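Local coordinates for polysaccharide deacetylase-like protein (Bacillus anthracis, PDB 4V33) that probably acts as a zinc-dependent polysaccharide deacetylase and is required for osmotic stability and maintenance of cell shape, at residues H64-K69 and E98-L103; G159-F164 and I346-T351; S260-T265 and K294-V299. All coordinates share one frame; numbering follows the deposited sequence.

Overall arrangement
Contact 1 belongs to the N-terminal all-beta part of the chain, probably the fibronectin type III domain, whereas contacts 2 and 3 lie in the deacetylase part, a distorted (beta/alpha) barrel of the NodB-like family. The separation is wide: the centre of contact 1 is 56 Å from that of contact 2 and 47 Å from that of contact 3. Contact 3 is nested in sequence within the long loop that contact 2 closes, and the nearest atoms of the two are about 9 Å apart. Contact 3 carries His264, which binds zinc together with Asp206 and His268. In contact 2, the side chain of Asp162 lies about 12 Å from that zinc.

Contact 1. Residues H64-K69 and E98-L103; sequences HMTDIK and EKQFSL
Met65 and Gln100 are joined by the one hydrogen bond between H64-K69 and E98-L103: Met65 N donates to Gln100 O over 2.8 Å, and at 178° the N-H points straight at its acceptor. The same carbonyl receives a CA-H...O contact from His64. Beyond CG the Gln100 chain runs extended and carries its amide obliquely to the Thr66 side chain, with NE2 3.4 Å from Thr66 CG2. The His64 ring lies against the loop, its ND1 3.7 Å from Ser102 CB and facing Lys99 O near the ring plane at the same distance, too far for a bond; ND1 is buried here without a polar partner. His64, Met65 and Thr66 end strand 60-66, the middle member of a three-stranded antiparallel sheet in what is probably the fibronectin type III domain, and the loop leads into its neighbour, strand 103-106. Ile68 reaches in from past the strand end. With CG1 beside the backbone N (chi1 -58°) and the chain extended at chi2, CD1 meets Phe101 CD2 at 3.9 Å, the two side chains crossing at about a right angle. Phe101 in turn packs on Val75 and Leu72, while its carbonyl O accepts from Tyr77 OH.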
ATOM      1  N   HIS A  64      13.435  23.979  -9.221  1.00 27.23           N
ATOM      2  CA  HIS A  64      13.665  25.407  -9.396  1.00 31.52           C
ATOM      3  C   HIS A  64      12.918  26.191  -8.333  1.00 30.25           C
ATOM      4  O   HIS A  64      11.975  25.682  -7.722  1.00 31.35           O
ATOM      5  CB  HIS A  64      13.168  25.871 -10.765  1.00 37.25           C
ATOM      6  CG  HIS A  64      13.724  25.089 -11.913  1.00 45.81           C
ATOM      7  ND1 HIS A  64      14.934  25.389 -12.501  1.00 48.52           N
ATOM      8  CD2 HIS A  64      13.228  24.027 -12.589  1.00 43.15           C
ATOM      9  CE1 HIS A  64      15.161  24.543 -13.490  1.00 42.55           C
ATOM     10  NE2 HIS A  64      14.143  23.705 -13.563  1.00 46.58           N
ATOM     11  N   MET A  65      13.328  27.439  -8.129  1.00 29.17           N
ATOM     12  CA  MET A  65      12.556  28.347  -7.298  0.50 31.33           C
ATOM     13  C   MET A  65      12.141  29.583  -8.081  1.00 36.44           C
ATOM     14  O   MET A  65      12.924  30.137  -8.852  1.00 39.09           O
ATOM     15  CB  MET A  65      13.339  28.778  -6.062  0.50 35.25           C
ATOM     16  CG  MET A  65      12.528  29.678  -5.140  0.50 45.23           C
ATOM     17  SD  MET A  65      11.877  28.822  -3.702  0.50 46.26           S
ATOM     18  CE  MET A  65      13.308  27.836  -3.371  0.50 21.40           C
ATOM     19  N   THR A  66      10.903  30.011  -7.874  1.00 32.30           N
ATOM     20  CA  THR A  66      10.427  31.256  -8.455  1.00 33.87           C
ATOM     21  C   THR A  66       9.788  32.117  -7.375  1.00 35.77           C
ATOM     22  O   THR A  66       9.689  31.702  -6.218  1.00 33.06           O
ATOM     23  CB  THR A  66       9.413  31.000  -9.585  1.00 39.35           C
ATOM     24  OG1 THR A  66       8.388  30.113  -9.118  1.00 39.96           O
ATOM     25  CG2 THR A  66      10.108  30.376 -10.783  1.00 43.76           C
ATOM     26  N   ASP A  67       9.382  33.325  -7.756  1.00 35.69           N
ATOM     27  CA  ASP A  67       8.635  34.217  -6.873  1.00 37.90           C
ATOM     28  C   ASP A  67       9.387  34.599  -5.595  1.00 37.54           C
ATOM     29  O   ASP A  67       8.767  34.930  -4.584  1.00 38.11           O
ATOM     30  CB  ASP A  67       7.274  33.609  -6.516  1.00 37.86           C
ATOM     31  CG  ASP A  67       6.465  33.220  -7.741  1.00 52.22           C
ATOM     32  OD1 ASP A  67       6.597  33.892  -8.785  1.00 59.32           O
ATOM     33  OD2 ASP A  67       5.695  32.239  -7.659  1.00 55.91           O
ATOM     34  N   ILE A  68      10.716  34.553  -5.638  1.00 31.89           N
ATOM     35  CA  ILE A  68      11.513  34.985  -4.491  1.00 30.16           C
ATOM     36  C   ILE A  68      11.484  36.498  -4.401  1.00 35.19           C
ATOM     37  O   ILE A  68      11.648  37.186  -5.408  1.00 36.58           O
ATOM     38  CB  ILE A  68      12.977  34.539  -4.592  1.00 34.83           C
ATOM     39  CG1 ILE A  68      13.072  33.024  -4.721  1.00 41.59           C
ATOM     40  CG2 ILE A  68      13.755  34.982  -3.355  1.00 30.79           C
ATOM     41  CD1 ILE A  68      14.499  32.513  -4.748  1.00 46.54           C
ATOM     42  N   LYS A  69      11.281  37.015  -3.194  1.00 30.98           N
ATOM     43  CA  LYS A  69      11.234  38.458  -2.996  1.00 37.61           C
ATOM     44  C   LYS A  69      12.568  39.044  -2.548  1.00 35.59           C
ATOM     45  O   LYS A  69      12.970  40.087  -3.030  1.00 36.18           O
ATOM     46  CB  LYS A  69      10.104  38.837  -2.039  1.00 43.01           C
ATOM     47  CG  LYS A  69       8.734  38.489  -2.599  1.00 46.35           C
ATOM     48  CD  LYS A  69       8.586  39.012  -4.028  1.00 50.07           C
ATOM     49  CE  LYS A  69       7.529  38.245  -4.803  1.00 53.04           C
ATOM     50  NZ  LYS A  69       7.392  38.748  -6.203  1.00 61.33           N
ATOM     51  N   GLU A  98      20.851  32.762 -12.066  1.00 39.82           N
ATOM     52  CA  GLU A  98      20.313  33.092 -13.385  1.00 41.25           C
ATOM     53  C   GLU A  98      19.447  31.976 -13.960  1.00 41.84           C
ATOM     54  O   GLU A  98      18.784  32.158 -14.984  1.00 42.42           O
ATOM     55  CB  GLU A  98      21.443  33.454 -14.349  1.00 44.36           C
ATOM     56  CG  GLU A  98      22.337  34.565 -13.829  1.00 52.72           C
ATOM     57  CD  GLU A  98      21.553  35.805 -13.450  1.00 57.53           C
ATOM     58  OE1 GLU A  98      20.626  36.177 -14.202  1.00 62.74           O
ATOM     59  OE2 GLU A  98      21.857  36.404 -12.394  1.00 61.21           O
ATOM     60  N   LYS A  99      19.455  30.821 -13.299  1.00 38.83           N
ATOM     61  CA  LYS A  99      18.639  29.689 -13.716  1.00 39.15           C
ATOM     62  C   LYS A  99      17.640  29.294 -12.630  1.00 34.52           C
ATOM     63  O   LYS A  99      17.372  28.109 -12.429  1.00 37.11           O
ATOM     64  CB  LYS A  99      19.520  28.488 -14.067  1.00 44.35           C
ATOM     65  CG  LYS A  99      20.534  28.752 -15.172  1.00 53.73           C
ATOM     66  CD  LYS A  99      21.285  27.476 -15.529  1.00 60.50           C
ATOM     67  CE  LYS A  99      22.309  27.717 -16.628  1.00 66.18           C
ATOM     68  NZ  LYS A  99      22.978  26.448 -17.039  1.00 69.53           N
ATOM     69  N   GLN A 100      17.095  30.294 -11.941  1.00 36.87           N
ATOM     70  CA  GLN A 100      16.086  30.080 -10.903  1.00 39.20           C
ATOM     71  C   GLN A 100      16.540  29.088  -9.827  1.00 33.69           C
ATOM     72  O   GLN A 100      15.754  28.267  -9.355  1.00 33.98           O
ATOM     73  CB  GLN A 100      14.756  29.645 -11.527  1.00 43.33           C
ATOM     74  CG  GLN A 100      14.134  30.717 -12.418  1.00 43.61           C
ATOM     75  CD  GLN A 100      12.897  30.241 -13.148  1.00 54.95           C
ATOM     76  OE1 GLN A 100      12.721  29.046 -13.389  1.00 60.74           O
ATOM     77  NE2 GLN A 100      12.030  31.181 -13.510  1.00 62.71           N
ATOM     78  N   PHE A 101      17.815  29.184  -9.458  1.00 31.43           N
ATOM     79  CA  PHE A 101      18.416  28.324  -8.435  1.00 27.50           C
ATOM     80  C   PHE A 101      18.163  26.851  -8.711  1.00 28.54           C
ATOM     81  O   PHE A 101      17.793  26.071  -7.826  1.00 26.69           O
ATOM     82  CB  PHE A 101      17.976  28.766  -7.041  1.00 25.39           C
ATOM     83  CG  PHE A 101      18.464  30.140  -6.685  1.00 25.45           C
ATOM     84  CD1 PHE A 101      19.784  30.340  -6.319  1.00 24.11           C
ATOM     85  CD2 PHE A 101      17.617  31.235  -6.760  1.00 29.22           C
ATOM     86  CE1 PHE A 101      20.249  31.602  -6.010  1.00 24.37           C
ATOM     87  CE2 PHE A 101      18.075  32.499  -6.453  1.00 28.06           C
ATOM     88  CZ  PHE A 101      19.394  32.685  -6.076  1.00 30.02           C
ATOM     89  N   SER A 102      18.389  26.496  -9.969  1.00 27.87           N
ATOM     90  CA  SER A 102      18.199  25.138 -10.452  0.61 27.88           C
ATOM     91  C   SER A 102      18.992  24.133  -9.627  1.00 26.53           C
ATOM     92  O   SER A 102      20.151  24.382  -9.279  1.00 26.12           O
ATOM     93  CB  SER A 102      18.612  25.062 -11.925  0.61 32.09           C
ATOM     94  OG  SER A 102      18.800  23.727 -12.351  0.61 34.21           O
ATOM     95  N   LEU A 103      18.363  23.005  -9.320  1.00 26.01           N
ATOM     96  CA  LEU A 103      19.015  21.923  -8.602  1.00 26.55           C
ATOM     97  C   LEU A 103      18.622  20.594  -9.226  1.00 27.03           C
ATOM     98  O   LEU A 103      17.452  20.205  -9.191  1.00 28.38           O
ATOM     99  CB  LEU A 103      18.620  21.923  -7.126  1.00 23.61           C
ATOM    100  CG  LEU A 103      19.363  20.894  -6.270  1.00 23.94           C
ATOM    101  CD1 LEU A 103      20.694  21.466  -5.770  1.00 28.07           C
ATOM    102  CD2 LEU A 103      18.494  20.400  -5.111  1.00 23.58           C
TER

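Contact 2. Residues G159-F164 and I346-T351; sequences GIKDLF and IHHTTT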
ATOM      1  N   GLY A 159      -9.805 -30.122  -0.336  1.00 44.87           N
ATOM      2  CA  GLY A 159      -9.746 -28.795  -0.918  1.00 32.77           C
ATOM      3  C   GLY A 159      -8.775 -28.694  -2.082  1.00 29.93           C
ATOM      4  O   GLY A 159      -8.213 -29.699  -2.523  1.00 33.88           O
ATOM      5  N   ILE A 160      -8.584 -27.476  -2.581  1.00 29.94           N
ATOM      6  CA  ILE A 160      -7.713 -27.239  -3.729  1.00 28.60           C
ATOM      7  C   ILE A 160      -6.289 -26.969  -3.253  1.00 22.18           C
ATOM      8  O   ILE A 160      -6.009 -25.920  -2.680  1.00 22.49           O
ATOM      9  CB  ILE A 160      -8.198 -26.044  -4.562  1.00 28.69           C
ATOM     10  CG1 ILE A 160      -9.639 -26.267  -5.030  1.00 37.18           C
ATOM     11  CG2 ILE A 160      -7.286 -25.815  -5.748  1.00 26.16           C
ATOM     12  CD1 ILE A 160      -9.813 -27.512  -5.863  1.00 44.30           C
ATOM     13  N   LYS A 161      -5.404 -27.929  -3.512  1.00 23.73           N
ATOM     14  CA  LYS A 161      -4.046 -27.935  -2.966  1.00 21.52           C
ATOM     15  C   LYS A 161      -3.283 -26.626  -3.145  1.00 22.54           C
ATOM     16  O   LYS A 161      -2.683 -26.116  -2.199  1.00 19.39           O
ATOM     17  CB  LYS A 161      -3.259 -29.094  -3.582  1.00 21.66           C
ATOM     18  CG  LYS A 161      -1.864 -29.285  -3.029  1.00 21.56           C
ATOM     19  CD  LYS A 161      -1.275 -30.563  -3.616  1.00 24.05           C
ATOM     20  CE  LYS A 161       0.158 -30.784  -3.221  1.00 28.52           C
ATOM     21  NZ  LYS A 161       0.629 -32.045  -3.866  1.00 29.62           N
ATOM     22  N   ASP A 162      -3.318 -26.078  -4.354  1.00 19.54           N
ATOM     23  CA  ASP A 162      -2.575 -24.859  -4.665  1.00 18.81           C
ATOM     24  C   ASP A 162      -2.934 -23.684  -3.753  1.00 16.84           C
ATOM     25  O   ASP A 162      -2.116 -22.796  -3.510  1.00 17.81           O
ATOM     26  CB  ASP A 162      -2.782 -24.476  -6.134  1.00 25.02           C
ATOM     27  CG  ASP A 162      -2.162 -23.139  -6.475  1.00 24.22           C
ATOM     28  OD1 ASP A 162      -0.918 -23.036  -6.493  1.00 23.07           O
ATOM     29  OD2 ASP A 162      -2.919 -22.175  -6.719  1.00 26.86           O
ATOM     30  N   LEU A 163      -4.165 -23.696  -3.244  1.00 19.88           N
ATOM     31  CA  LEU A 163      -4.660 -22.596  -2.426  1.00 18.30           C
ATOM     32  C   LEU A 163      -4.316 -22.736  -0.946  1.00 20.17           C
ATOM     33  O   LEU A 163      -4.742 -21.913  -0.136  1.00 18.25           O
ATOM     34  CB  LEU A 163      -6.173 -22.461  -2.591  1.00 19.64           C
ATOM     35  CG  LEU A 163      -6.632 -22.140  -4.013  1.00 19.19           C
ATOM     36  CD1 LEU A 163      -8.154 -22.028  -4.058  1.00 24.62           C
ATOM     37  CD2 LEU A 163      -5.991 -20.869  -4.513  1.00 22.21           C
ATOM     38  N   PHE A 164      -3.553 -23.772  -0.592  1.00 16.92           N
ATOM     39  CA  PHE A 164      -3.095 -23.959   0.786  1.00 16.61           C
ATOM     40  C   PHE A 164      -1.634 -23.592   0.965  1.00 18.31           C
ATOM     41  O   PHE A 164      -0.769 -24.177   0.322  1.00 17.34           O
ATOM     42  CB  PHE A 164      -3.252 -25.414   1.219  1.00 17.40           C
ATOM     43  CG  PHE A 164      -4.673 -25.820   1.486  1.00 21.16           C
ATOM     44  CD1 PHE A 164      -5.548 -26.030   0.442  1.00 21.35           C
ATOM     45  CD2 PHE A 164      -5.123 -25.995   2.786  1.00 26.36           C
ATOM     46  CE1 PHE A 164      -6.868 -26.408   0.686  1.00 30.02           C
ATOM     47  CE2 PHE A 164      -6.440 -26.374   3.036  1.00 32.66           C
ATOM     48  CZ  PHE A 164      -7.304 -26.577   1.985  1.00 29.43           C
ATOM     49  N   ILE A 346       0.408 -16.155  -4.071  1.00 13.40           N
ATOM     50  CA  ILE A 346       1.278 -17.111  -3.396  1.00 13.09           C
ATOM     51  C   ILE A 346       0.696 -18.520  -3.524  1.00 13.99           C
ATOM     52  O   ILE A 346      -0.504 -18.725  -3.340  1.00 17.39           O
ATOM     53  CB  ILE A 346       1.509 -16.747  -1.917  1.00 13.49           C
ATOM     54  CG1 ILE A 346       2.037 -15.309  -1.795  1.00 16.12           C
ATOM     55  CG2 ILE A 346       2.471 -17.749  -1.273  1.00 14.76           C
ATOM     56  CD1 ILE A 346       3.227 -14.991  -2.698  1.00 19.25           C
ATOM     57  N   HIS A 347       1.550 -19.484  -3.867  1.00 13.04           N
ATOM     58  CA  HIS A 347       1.126 -20.855  -4.127  1.00 14.01           C
ATOM     59  C   HIS A 347       1.529 -21.799  -3.003  1.00 13.00           C
ATOM     60  O   HIS A 347       2.451 -21.514  -2.238  1.00 13.40           O
ATOM     61  CB  HIS A 347       1.804 -21.373  -5.395  1.00 14.51           C
ATOM     62  CG  HIS A 347       1.480 -20.586  -6.624  1.00 17.50           C
ATOM     63  ND1 HIS A 347       0.417 -20.902  -7.444  1.00 21.36           N
ATOM     64  CD2 HIS A 347       2.089 -19.516  -7.188  1.00 23.10           C
ATOM     65  CE1 HIS A 347       0.384 -20.055  -8.459  1.00 21.86           C
ATOM     66  NE2 HIS A 347       1.383 -19.202  -8.325  1.00 23.61           N
ATOM     67  N   HIS A 348       0.857 -22.943  -2.940  1.00 12.89           N
ATOM     68  CA  HIS A 348       1.244 -24.022  -2.032  1.00 13.15           C
ATOM     69  C   HIS A 348       2.736 -24.339  -2.116  1.00 14.45           C
ATOM     70  O   HIS A 348       3.382 -24.623  -1.103  1.00 14.36           O
ATOM     71  CB  HIS A 348       0.443 -25.283  -2.369  1.00 14.00           C
ATOM     72  CG  HIS A 348       0.796 -26.468  -1.523  1.00 14.34           C
ATOM     73  ND1 HIS A 348       0.403 -26.588  -0.206  1.00 16.26           N
ATOM     74  CD2 HIS A 348       1.496 -27.589  -1.809  1.00 14.43           C
ATOM     75  CE1 HIS A 348       0.847 -27.735   0.280  1.00 17.22           C
ATOM     76  NE2 HIS A 348       1.518 -28.360  -0.672  1.00 19.71           N
ATOM     77  N   THR A 349       3.275 -24.287  -3.328  1.00 12.64           N
ATOM     78  CA  THR A 349       4.672 -24.662  -3.575  1.00 12.59           C
ATOM     79  C   THR A 349       5.682 -23.510  -3.461  1.00 12.86           C
ATOM     80  O   THR A 349       6.888 -23.737  -3.606  1.00 13.55           O
ATOM     81  CB  THR A 349       4.839 -25.261  -4.982  1.00 13.76           C
ATOM     82  OG1 THR A 349       4.420 -24.296  -5.962  1.00 16.78           O
ATOM     83  CG2 THR A 349       4.015 -26.534  -5.137  1.00 14.98           C
ATOM     84  N   THR A 350       5.200 -22.295  -3.225  1.00 12.69           N
ATOM     85  CA  THR A 350       6.077 -21.121  -3.190  1.00 11.76           C
ATOM     86  C   THR A 350       7.103 -21.221  -2.072  1.00 12.03           C
ATOM     87  O   THR A 350       6.747 -21.443  -0.929  1.00 14.19           O
ATOM     88  CB  THR A 350       5.252 -19.841  -3.011  1.00 13.45           C
ATOM     89  OG1 THR A 350       4.400 -19.667  -4.158  1.00 14.00           O
ATOM     90  CG2 THR A 350       6.171 -18.621  -2.881  1.00 13.25           C
ATOM     91  N   THR A 351       8.379 -21.062  -2.425  1.00 12.56           N
ATOM     92  CA  THR A 351       9.473 -21.039  -1.447  1.00 12.94           C
ATOM     93  C   THR A 351       9.689 -19.602  -0.984  1.00 12.62           C
ATOM     94  O   THR A 351       9.147 -18.664  -1.569  1.00 13.30           O
ATOM     95  CB  THR A 351      10.788 -21.532  -2.069  1.00 14.28           C
ATOM     96  OG1 THR A 351      11.237 -20.594  -3.062  1.00 13.90           O
ATOM     97  CG2 THR A 351      10.610 -22.906  -2.715  1.00 14.28           C
TER
HETATM   98  O   HOH W   1      -2.109 -20.414  -1.875  1.00 18.53           O
HETATM   99  O   HOH W   2       1.055 -24.847  -5.808  1.00 18.93           O
HETATM  100  O   HOH W   3      -2.711 -19.705  -5.335  1.00 23.12           O
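Asp162 and His348 bring the two backbones to 4.7 Å between CA atoms, where a 3-10 turn over 161-163 meets the type I beta turn from His347 to Thr350, and His348 N donates to Asp162 O at 3.0 Å. The Asp162 side chain, its CG anti to the backbone N (chi1 174°), extends to the His347 ring. There OD1 accepts from ND1 at 2.7 Å through its syn lone pair; it lies exactly in the ring plane, although carboxylate and ring are turned 48° apart. This bond helps to fix the rotation of the imidazole. One water donates to the same OD1, and another lies within hydrogen-bonding distance of both OD2 and Ile346 O. The two turns thus tie the loop before strand 164-165 to the link between strand 341-345 of the parallel sheet and the C-terminal helix 352-359, whose N-cap is Thr351. His348 ND1 donates to Phe164 O at 2.7 Å, nearly in the ring plane, and the CA-H of His348 approaches the same oxygen. Lys161 CG sits over one face, 4.1 Å from the centroid of the His348 ring in a CH-pi contact, and the extended chain carries CE on to 3.7 Å from His348 CD2. Within the His347-Thr350 turn, Thr350 OG1 accepts from His347 N; on the other segment the Phe164 ring meets Tyr155 edge-to-face.

Contact 3. Residues S260-T265 and K294-V299; sequences SMQSHT and KPVIAV. With ZN (zinc ion), chain D.
Gln262 sends its side chain from strand 259-263 into the bend of K294-V299. At its base, CB lies 3.4 Å from Ala298 O, and CG rests 4.0 Å from Ala298 CB. The chain then folds at chi2 (-63°), which swings the amide back along the loop. OE1 accepts two backbone N-H groups, Ile297 N at 2.8 Å and Ala298 N at 3.0 Å; the first donor is tilted modestly from the carbonyl plane, the second stands 38° above it. NE2 donates to Ser260 OG, itself also bonded to Glu188, and lies 3.5 Å from Pro295 O. Three bonds on the buried amide fix its rotation well. The side chain thereby joins strands 259-263 and 298-300 of the distorted (beta/alpha) barrel of the NodB-like polysaccharide deacetylase family, successive in the chain and linked by helix 277-292; the backbones share a single bridge, Ser263 with Val299. Ser263 N donates to Ala298 O at 3.0 Å, and Val299 CA-H points at Ser263 O. Ser263 OG forms an ST turn with Thr265 N and also bonds Tyr318 OH. Between Ser263 and Thr265, His264 directs its CB away from K294-V299, and its NE2 binds zinc at 2.2 Å, while ND1 is hydrogen-bonded to Ala300 O.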
ATOM      1  N   SER A 260      -7.687  -5.701   8.910  1.00 14.93           N
ATOM      2  CA  SER A 260      -8.705  -4.872   8.283  1.00 16.28           C
ATOM      3  C   SER A 260      -9.664  -5.839   7.591  1.00 15.21           C
ATOM      4  O   SER A 260      -9.257  -6.606   6.721  1.00 15.02           O
ATOM      5  CB  SER A 260      -8.056  -3.964   7.250  1.00 17.40           C
ATOM      6  OG  SER A 260      -9.027  -3.206   6.552  1.00 19.00           O
ATOM      7  N   MET A 261     -10.933  -5.812   7.987  1.00 16.07           N
ATOM      8  CA  MET A 261     -11.907  -6.781   7.488  1.00 15.69           C
ATOM      9  C   MET A 261     -12.708  -6.141   6.365  1.00 14.82           C
ATOM     10  O   MET A 261     -13.457  -5.190   6.583  1.00 17.63           O
ATOM     11  CB  MET A 261     -12.825  -7.235   8.626  1.00 21.72           C
ATOM     12  CG  MET A 261     -13.730  -8.420   8.297  1.00 25.83           C
ATOM     13  SD  MET A 261     -12.828  -9.981   8.125  1.00 24.52           S
ATOM     14  CE  MET A 261     -11.671  -9.772   9.441  1.00 14.99           C
ATOM     15  N   GLN A 262     -12.518  -6.654   5.158  1.00 14.28           N
ATOM     16  CA  GLN A 262     -13.086  -6.046   3.967  1.00 13.83           C
ATOM     17  C   GLN A 262     -13.938  -7.075   3.228  1.00 15.19           C
ATOM     18  O   GLN A 262     -14.133  -8.184   3.720  1.00 14.25           O
ATOM     19  CB  GLN A 262     -11.955  -5.476   3.096  1.00 15.24           C
ATOM     20  CG  GLN A 262     -11.086  -4.442   3.845  1.00 13.73           C
ATOM     21  CD  GLN A 262     -11.890  -3.220   4.266  1.00 16.58           C
ATOM     22  OE1 GLN A 262     -12.792  -2.782   3.547  1.00 17.64           O
ATOM     23  NE2 GLN A 262     -11.578  -2.671   5.442  1.00 19.10           N
ATOM     24  N   SER A 263     -14.454  -6.705   2.062  1.00 15.72           N
ATOM     25  CA  SER A 263     -15.503  -7.494   1.409  1.00 14.32           C
ATOM     26  C   SER A 263     -15.019  -8.450   0.317  1.00 15.44           C
ATOM     27  O   SER A 263     -14.151  -8.102  -0.473  1.00 14.80           O
ATOM     28  CB  SER A 263     -16.529  -6.539   0.799  1.00 15.95           C
ATOM     29  OG  SER A 263     -17.572  -7.245   0.139  1.00 16.37           O
ATOM     30  N   HIS A 264     -15.622  -9.636   0.249  1.00 13.99           N
ATOM     31  CA  HIS A 264     -15.423 -10.537  -0.897  1.00 12.01           C
ATOM     32  C   HIS A 264     -16.785 -10.825  -1.526  1.00 13.58           C
ATOM     33  O   HIS A 264     -16.995 -11.901  -2.079  1.00 15.83           O
ATOM     34  CB  HIS A 264     -14.743 -11.849  -0.460  1.00 12.95           C
ATOM     35  CG  HIS A 264     -13.935 -12.530  -1.532  1.00 15.31           C
ATOM     36  ND1 HIS A 264     -13.621 -11.941  -2.738  1.00 19.05           N
ATOM     37  CD2 HIS A 264     -13.348 -13.753  -1.553  1.00 15.10           C
ATOM     38  CE1 HIS A 264     -12.893 -12.779  -3.462  1.00 19.77           C
ATOM     39  NE2 HIS A 264     -12.718 -13.889  -2.768  1.00 15.27           N
ATOM     40  N   THR A 265     -17.679  -9.832  -1.462  1.00 12.59           N
ATOM     41  CA  THR A 265     -19.098  -9.930  -1.853  1.00 14.49           C
ATOM     42  C   THR A 265     -19.926 -10.756  -0.868  1.00 15.17           C
ATOM     43  O   THR A 265     -19.403 -11.295   0.105  1.00 16.10           O
ATOM     44  CB  THR A 265     -19.344 -10.429  -3.318  1.00 15.63           C
ATOM     45  OG1 THR A 265     -19.179 -11.851  -3.389  1.00 15.30           O
ATOM     46  CG2 THR A 265     -18.412  -9.729  -4.310  1.00 16.23           C
ATOM     47  N   LYS A 294     -16.166  -1.156  11.929  1.00 23.26           N
ATOM     48  CA  LYS A 294     -15.169  -0.376  11.200  1.00 23.00           C
ATOM     49  C   LYS A 294     -15.605  -0.246   9.748  1.00 24.09           C
ATOM     50  O   LYS A 294     -16.295  -1.127   9.226  1.00 25.09           O
ATOM     51  CB  LYS A 294     -13.806  -1.077  11.248  1.00 26.53           C
ATOM     52  CG  LYS A 294     -13.276  -1.341  12.640  1.00 30.27           C
ATOM     53  CD  LYS A 294     -12.849  -0.061  13.320  1.00 41.43           C
ATOM     54  CE  LYS A 294     -12.032  -0.362  14.568  1.00 50.19           C
ATOM     55  NZ  LYS A 294     -11.658   0.873  15.309  1.00 49.91           N
ATOM     56  N   PRO A 295     -15.185   0.837   9.074  1.00 23.06           N
ATOM     57  CA  PRO A 295     -15.589   1.034   7.677  1.00 25.18           C
ATOM     58  C   PRO A 295     -15.082  -0.063   6.750  1.00 20.79           C
ATOM     59  O   PRO A 295     -13.972  -0.586   6.924  1.00 20.32           O
ATOM     60  CB  PRO A 295     -14.927   2.365   7.305  1.00 23.54           C
ATOM     61  CG  PRO A 295     -14.771   3.078   8.609  1.00 25.73           C
ATOM     62  CD  PRO A 295     -14.451   2.000   9.604  1.00 22.22           C
ATOM     63  N   VAL A 296     -15.912  -0.410   5.776  1.00 18.07           N
ATOM     64  CA  VAL A 296     -15.532  -1.315   4.705  1.00 18.22           C
ATOM     65  C   VAL A 296     -15.371  -0.489   3.435  1.00 21.30           C
ATOM     66  O   VAL A 296     -16.325   0.151   2.968  1.00 22.44           O
ATOM     67  CB  VAL A 296     -16.580  -2.430   4.533  1.00 17.95           C
ATOM     68  CG1 VAL A 296     -16.340  -3.222   3.245  1.00 17.32           C
ATOM     69  CG2 VAL A 296     -16.545  -3.344   5.750  1.00 19.74           C
ATOM     70  N   ILE A 297     -14.146  -0.471   2.912  1.00 16.77           N
ATOM     71  CA  ILE A 297     -13.766   0.399   1.806  1.00 17.25           C
ATOM     72  C   ILE A 297     -13.171  -0.363   0.623  1.00 15.44           C
ATOM     73  O   ILE A 297     -12.879   0.231  -0.418  1.00 18.30           O
ATOM     74  CB  ILE A 297     -12.732   1.451   2.265  1.00 19.12           C
ATOM     75  CG1 ILE A 297     -11.469   0.769   2.798  1.00 20.20           C
ATOM     76  CG2 ILE A 297     -13.331   2.343   3.342  1.00 21.71           C
ATOM     77  CD1 ILE A 297     -10.386   1.749   3.262  1.00 23.09           C
ATOM     78  N   ALA A 298     -12.969  -1.666   0.789  1.00 15.20           N
ATOM     79  CA  ALA A 298     -12.272  -2.461  -0.216  1.00 14.15           C
ATOM     80  C   ALA A 298     -12.974  -3.778  -0.506  1.00 15.51           C
ATOM     81  O   ALA A 298     -13.604  -4.372   0.378  1.00 15.74           O
ATOM     82  CB  ALA A 298     -10.833  -2.727   0.228  1.00 15.63           C
ATOM     83  N   VAL A 299     -12.837  -4.248  -1.744  1.00 13.94           N
ATOM     84  CA  VAL A 299     -13.406  -5.525  -2.152  1.00 14.66           C
ATOM     85  C   VAL A 299     -12.385  -6.279  -3.001  1.00 15.08           C
ATOM     86  O   VAL A 299     -11.457  -5.679  -3.555  1.00 14.68           O
ATOM     87  CB  VAL A 299     -14.721  -5.296  -2.956  1.00 14.92           C
ATOM     88  CG1 VAL A 299     -14.426  -4.639  -4.308  1.00 16.30           C
ATOM     89  CG2 VAL A 299     -15.524  -6.606  -3.125  1.00 16.32           C
TER
HETATM   90 ZN    ZN D1362     -12.409 -15.956  -3.314  1.00 27.58          ZN
HETATM   91  O   HOH W   4     -14.284  -3.422   8.550  1.00 20.83           O
HETATM   92  O   HOH W   5     -11.626 -17.812  -3.627  0.86 21.34           O